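Local coordinates for protein exoglucanase A (Cellulomonas fimi, PDB 7CBD) that hydrolyses, through this family 6 catalytic domain, beta-1,4-glucosidic linkages of cellulose with inversion of anomeric configuration, releasing cellobiose from the non-reducing chain ends, at residues 70-73 with 74-77; 132-135 with 136-139; 271-274 with 275-279. One frame throughout, in Å; residues are numbered along the deposited sequence. Where two conformers were deposited one is given.

Tyr-137 of contact 2 packs on Lys-70, Leu-73 and Val-77 of contact 1, and its OH lies 2.7 Å from Asp-74 OD1, a probable hydrogen bond. Contacts 1 and 2, whose centres lie about 10 Å apart, thus illustrate how short-range contacts along a chain gain meaning from what they meet across the fold. Helix 69-83 is thereby joined to the turn that follows helix 114-132, in a region away from the predicted catalytic residues. Contact 3 stands apart, its centre about 33 Å from the centre of each of the others. There the side chain of Tyr-273 is about 11 Å from that of Asp-149, the predicted proton donor.

Contact 1. Residues 70-73 with 74-77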
# COMPACT_ATOMS: atom_id res chain seq x y z
N LYS A 70 -18.85 -0.23 10.42
CA LYS A 70 -20.17 -0.76 10.09
C LYS A 70 -20.75 -0.06 8.87
O LYS A 70 -21.36 -0.71 8.01
CB LYS A 70 -21.12 -0.63 11.28
CG LYS A 70 -22.57 -1.01 10.94
CD LYS A 70 -23.44 -1.04 12.20
CE LYS A 70 -24.91 -0.71 11.93
NZ LYS A 70 -25.54 -1.54 10.88
N PHE A 71 -20.58 1.26 8.79
CA PHE A 71 -21.02 2.03 7.63
C PHE A 71 -20.50 1.40 6.34
O PHE A 71 -21.28 1.15 5.40
CB PHE A 71 -20.51 3.47 7.80
CG PHE A 71 -20.62 4.33 6.56
CD1 PHE A 71 -21.83 4.90 6.20
CD2 PHE A 71 -19.49 4.63 5.81
CE1 PHE A 71 -21.92 5.73 5.08
CE2 PHE A 71 -19.57 5.45 4.69
CZ PHE A 71 -20.79 6.00 4.33
N HIS A 72 -19.21 1.09 6.29
CA HIS A 72 -18.62 0.53 5.07
C HIS A 72 -19.11 -0.88 4.79
O HIS A 72 -19.37 -1.24 3.64
CB HIS A 72 -17.10 0.58 5.15
CG HIS A 72 -16.56 1.97 5.17
ND1 HIS A 72 -16.63 2.81 4.08
CD2 HIS A 72 -15.99 2.69 6.16
CE1 HIS A 72 -16.11 3.98 4.39
NE2 HIS A 72 -15.71 3.94 5.65
N LEU A 73 -19.22 -1.72 5.83
CA LEU A 73 -19.70 -3.08 5.62
C LEU A 73 -21.13 -3.08 5.08
O LEU A 73 -21.46 -3.83 4.15
CB LEU A 73 -19.59 -3.88 6.91
CG LEU A 73 -18.15 -4.12 7.38
CD1 LEU A 73 -18.16 -4.61 8.81
CD2 LEU A 73 -17.48 -5.14 6.48
N ASP A 74 -21.99 -2.23 5.65
CA ASP A 74 -23.36 -2.10 5.15
C ASP A 74 -23.37 -1.60 3.71
O ASP A 74 -24.14 -2.09 2.87
CB ASP A 74 -24.15 -1.14 6.03
CG ASP A 74 -24.43 -1.70 7.42
OD1 ASP A 74 -24.35 -2.93 7.62
OD2 ASP A 74 -24.74 -0.87 8.31
N ASN A 75 -22.54 -0.60 3.40
CA ASN A 75 -22.44 -0.12 2.02
C ASN A 75 -21.99 -1.24 1.10
O ASN A 75 -22.48 -1.37 -0.03
CB ASN A 75 -21.44 1.02 1.90
CG ASN A 75 -21.85 2.26 2.65
OD1 ASN A 75 -23.02 2.44 3.00
ND2 ASN A 75 -20.88 3.14 2.90
N ALA A 76 -21.02 -2.04 1.55
CA ALA A 76 -20.50 -3.12 0.73
C ALA A 76 -21.58 -4.16 0.43
O ALA A 76 -21.65 -4.66 -0.70
CB ALA A 76 -19.29 -3.77 1.40
N VAL A 77 -22.42 -4.52 1.41
CA VAL A 77 -23.47 -5.49 1.05
C VAL A 77 -24.43 -4.91 0.02
O VAL A 77 -24.86 -5.61 -0.89
CB VAL A 77 -24.14 -6.26 2.21
CG1 VAL A 77 -23.43 -6.17 3.55
CG2 VAL A 77 -25.69 -6.11 2.26
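Lys-70 and Asp-74 form an i to i+4 salt bridge on helix 69-83, one of the helices packed around the parallel sheet of the family 6 glycoside hydrolase fold. The lysine chain runs extended until its last torsion (chi4 54°), which turns NZ to within 2.8 Å of Asp-74 OD2, on that oxygen's syn lone pair. Carbon takes part as well, since Lys-70 CG lies 3.4 Å from Asp-74 OD2. The other carboxylate oxygen, OD1, is hydrogen-bonded to the hydroxyl of Tyr-137, so the acid holds two partners at once. With an alanine in place of Asp-74, the Lys-70 ammonium would probably lose its counter-charge and the tyrosine hydroxyl its partner. One residue further on, the amide of Asn-75 approaches the ring of Phe-71 almost at right angles, the planes 80° apart. Asn-75 ND2 sits 3.1 Å above one face of the Phe-71 ring, displaced toward the rim. Tyr-16, which lies outside the helix, probably helps to position this group: its OH is hydrogen-bonded to both Asn-75 ND2 and His-72 ND1. Behind these side chains, Leu-73 packs on Phe-89 of strand 87-93 and on Leu-131 and Leu-132 of helix 114-132. Helical backbone bonds fix the spacing of all of them; the one that joins the salt-bridged pair runs from Asp-74 N to Lys-70 O, 2.9 Å away.

Contact 2. Residues 132-135 with 136-139; sequences LDNP and EYES
Asn-134 folds its side chain back over the turn that follows it, and in doing so grips Glu-136 through the backbone. Its CG stands opposite its own backbone N (chi1 -169°), a torsion that brings OD1 to 2.9 Å from Glu-136 N; the N-H points almost straight at OD1, and the donor lies 17° out of the side-chain carbonyl plane. The carbonyl of the same asparagine, Asn-134 O, accepts Tyr-137 N at 2.9 Å, so one residue receives two successive N-H groups. Packing is close here. Asn-134 CB lies 3.8 Å from Tyr-137 CD1, and Glu-136 CB sits over the centre of the tyrosine ring, covering one face. The ring itself is buried against helix 69-83, touching Leu-73 and Val-77, with its hydroxyl hydrogen-bonded to Asp-74. The solvent side, round Pro-135 O, is looser. Glu-138 N does bond to Pro-135 O, but at 3.3 Å and from well above the carbonyl plane, 67° out of it. Two waters also donate to Pro-135 O. One of them, 3.0 Å from Pro-135 O, donates to Glu-138 OE1 as well, bridging the Pro-135 carbonyl and the exposed Glu-138 carboxylate; the other accepts a weak bond from Ser-139 N. Taken together, an Asx turn at Asn-134 and two overlapping beta turns, 134-137 and 135-138, reverse the chain between helix 114-132 and strand 141-146, on the return leg of a right-handed beta-alpha-beta crossover from strand 87-93.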
# COMPACT_ATOMS: atom_id res chain seq x y z
N LEU A 132 -16.92 -8.14 11.51
CA LEU A 132 -16.72 -8.91 10.29
C LEU A 132 -17.43 -10.25 10.34
O LEU A 132 -17.83 -10.77 9.29
CB LEU A 132 -15.24 -9.13 10.05
CG LEU A 132 -14.40 -7.89 9.73
CD1 LEU A 132 -12.95 -8.27 9.56
CD2 LEU A 132 -14.93 -7.19 8.48
N ASP A 133 -17.57 -10.83 11.53
CA ASP A 133 -18.19 -12.14 11.71
C ASP A 133 -19.71 -12.08 11.80
O ASP A 133 -20.35 -13.13 11.96
CB ASP A 133 -17.62 -12.81 12.97
CG ASP A 133 -17.68 -14.33 12.91
OD1 ASP A 133 -17.84 -14.89 11.81
OD2 ASP A 133 -17.56 -14.96 13.98
N ASN A 134 -20.29 -10.90 11.70
CA ASN A 134 -21.74 -10.77 11.80
C ASN A 134 -22.39 -11.45 10.60
O ASN A 134 -21.95 -11.24 9.47
CB ASN A 134 -22.10 -9.29 11.83
CG ASN A 134 -23.54 -9.05 12.20
OD1 ASN A 134 -24.45 -9.59 11.59
ND2 ASN A 134 -23.76 -8.22 13.21
N PRO A 135 -23.44 -12.27 10.81
CA PRO A 135 -24.09 -12.92 9.66
C PRO A 135 -24.60 -11.95 8.60
O PRO A 135 -24.80 -12.36 7.45
CB PRO A 135 -25.25 -13.70 10.30
CG PRO A 135 -24.81 -13.94 11.69
CD PRO A 135 -23.98 -12.74 12.09
N GLU A 136 -24.81 -10.68 8.96
CA GLU A 136 -25.20 -9.66 8.00
C GLU A 136 -24.20 -9.52 6.85
O GLU A 136 -24.57 -9.05 5.77
CB GLU A 136 -25.34 -8.32 8.72
CG GLU A 136 -25.73 -7.17 7.82
CD GLU A 136 -27.08 -7.37 7.17
OE1 GLU A 136 -27.27 -6.90 6.03
OE2 GLU A 136 -27.95 -8.01 7.79
N TYR A 137 -22.94 -9.91 7.06
CA TYR A 137 -21.89 -9.67 6.07
C TYR A 137 -21.44 -10.94 5.37
O TYR A 137 -20.44 -10.91 4.64
CB TYR A 137 -20.73 -8.90 6.71
CG TYR A 137 -21.25 -7.67 7.40
CD1 TYR A 137 -20.99 -7.44 8.75
CD2 TYR A 137 -22.06 -6.77 6.72
CE1 TYR A 137 -21.50 -6.32 9.38
CE2 TYR A 137 -22.57 -5.65 7.35
CZ TYR A 137 -22.29 -5.43 8.67
OH TYR A 137 -22.80 -4.32 9.29
N GLU A 138 -22.16 -12.05 5.53
CA GLU A 138 -21.78 -13.28 4.86
C GLU A 138 -21.84 -13.15 3.34
O GLU A 138 -21.18 -13.92 2.64
CB GLU A 138 -22.64 -14.44 5.36
CG GLU A 138 -22.33 -14.81 6.81
CD GLU A 138 -23.00 -16.09 7.26
OE1 GLU A 138 -23.97 -16.52 6.61
OE2 GLU A 138 -22.55 -16.66 8.27
N SER A 139 -22.59 -12.18 2.82
CA SER A 139 -22.75 -12.01 1.38
C SER A 139 -21.60 -11.24 0.73
O SER A 139 -21.63 -11.05 -0.49
CB SER A 139 -24.07 -11.31 1.08
OG SER A 139 -24.12 -10.05 1.73
O HOH W 1 -25.26 -12.04 4.60
O HOH W 2 -26.26 -14.92 6.89

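Contact 3. Residues 271-274 with 275-279; sequences IDYT and AHMHR
Met-277 leans over the ring of Tyr-273 one helical turn earlier, a Met-aromatic contact that can be followed atom by atom. Its CB starts 3.6 Å from Tyr-273 O, the carbonyl that also accepts Met-277 N at 2.8 Å. With chi1 at -72°, CG stands opposite the methionine's own carbonyl carbon and passes over the ring face, 3.8 Å from the centroid in a CH-pi contact. The closest atoms of the Tyr-273 ring to Met-277 CG are CE1 and CZ, each at 3.4 Å. The bend at chi2 carries SD outward: it lies 4.8 Å from the centroid and approaches obliquely, beyond the part of the face that CG covers. Met-277 CE ends the chain 4.0 Å from Tyr-273 OH. Thus the carbon rather than the sulfur bears on the ring, and the two side chains run side by side in the same direction. The phenol is held at its far end too, its OH hydrogen-bonded to Ile-193 O, which probably limits any sliding of the ring beneath the methionine. One residue before the methionine, His-276 ND1 is hydrogen-bonded to Asp-267 OD2. In the fold, helix 270-283 links the adjacent parallel strands 228-231 and 291-295; Tyr-273 touches Ser-231 of the first and Leu-199 of helix 196-199, while Met-277 meets Ala-205 of helix 202-218.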
# COMPACT_ATOMS: atom_id res chain seq x y z
N ILE A 271 6.58 -6.10 -10.09
CA ILE A 271 6.37 -7.36 -10.80
C ILE A 271 7.50 -8.33 -10.48
O ILE A 271 7.28 -9.49 -10.12
CB ILE A 271 6.23 -7.12 -12.31
CG1 ILE A 271 4.89 -6.44 -12.63
CG2 ILE A 271 6.38 -8.43 -13.09
CD1 ILE A 271 3.68 -7.22 -12.18
N ASP A 272 8.74 -7.85 -10.58
CA ASP A 272 9.87 -8.73 -10.28
C ASP A 272 9.91 -9.10 -8.80
O ASP A 272 10.23 -10.24 -8.45
CB ASP A 272 11.17 -8.08 -10.74
CG ASP A 272 11.23 -7.90 -12.25
OD1 ASP A 272 10.43 -8.55 -12.97
OD2 ASP A 272 12.07 -7.12 -12.74
N TYR A 273 9.55 -8.16 -7.93
CA TYR A 273 9.59 -8.41 -6.50
C TYR A 273 8.55 -9.45 -6.09
O TYR A 273 8.86 -10.36 -5.31
CB TYR A 273 9.39 -7.09 -5.74
CG TYR A 273 9.37 -7.28 -4.24
CD1 TYR A 273 10.48 -7.79 -3.57
CD2 TYR A 273 8.25 -6.96 -3.50
CE1 TYR A 273 10.45 -7.98 -2.20
CE2 TYR A 273 8.20 -7.15 -2.14
CZ TYR A 273 9.31 -7.66 -1.49
OH TYR A 273 9.29 -7.88 -0.14
N THR A 274 7.33 -9.36 -6.61
CA THR A 274 6.31 -10.35 -6.25
C THR A 274 6.68 -11.74 -6.77
O THR A 274 6.43 -12.74 -6.08
CB THR A 274 4.91 -9.92 -6.72
OG1 THR A 274 4.94 -9.55 -8.11
CG2 THR A 274 4.39 -8.75 -5.90
N ALA A 275 7.28 -11.83 -7.96
CA ALA A 275 7.75 -13.13 -8.44
C ALA A 275 8.84 -13.69 -7.53
O ALA A 275 8.84 -14.88 -7.19
CB ALA A 275 8.26 -13.02 -9.88
N HIS A 276 9.76 -12.83 -7.12
CA HIS A 276 10.86 -13.21 -6.23
C HIS A 276 10.33 -13.72 -4.90
O HIS A 276 10.70 -14.80 -4.43
CB HIS A 276 11.73 -11.96 -6.05
CG HIS A 276 12.96 -12.15 -5.22
ND1 HIS A 276 13.74 -11.08 -4.83
CD2 HIS A 276 13.57 -13.26 -4.72
CE1 HIS A 276 14.77 -11.52 -4.12
NE2 HIS A 276 14.68 -12.83 -4.04
N MET A 277 9.43 -12.94 -4.28
CA MET A 277 8.93 -13.33 -2.97
C MET A 277 8.02 -14.55 -3.05
O MET A 277 8.03 -15.38 -2.13
CB MET A 277 8.21 -12.15 -2.31
CG MET A 277 9.16 -11.08 -1.85
SD MET A 277 10.40 -11.65 -0.65
CE MET A 277 9.42 -11.76 0.85
N HIS A 278 7.23 -14.68 -4.12
CA HIS A 278 6.43 -15.90 -4.24
C HIS A 278 7.32 -17.13 -4.20
O HIS A 278 7.01 -18.10 -3.50
CB HIS A 278 5.56 -15.86 -5.50
CG HIS A 278 4.51 -16.92 -5.54
ND1 HIS A 278 4.75 -18.20 -6.00
CD2 HIS A 278 3.21 -16.90 -5.17
CE1 HIS A 278 3.65 -18.92 -5.91
NE2 HIS A 278 2.69 -18.15 -5.40
N ARG A 279 8.42 -17.12 -4.95
CA ARG A 279 9.37 -18.23 -4.93
C ARG A 279 9.86 -18.50 -3.52
O ARG A 279 9.79 -19.62 -3.02
CB ARG A 279 10.56 -17.93 -5.84
CG ARG A 279 10.30 -18.05 -7.32
CD ARG A 279 11.61 -17.97 -8.11
NE ARG A 279 12.24 -16.65 -8.04
CZ ARG A 279 12.03 -15.68 -8.93
NH1 ARG A 279 11.21 -15.88 -9.94
NH2 ARG A 279 12.64 -14.51 -8.79
O HOH W 3 12.13 -11.63 -9.92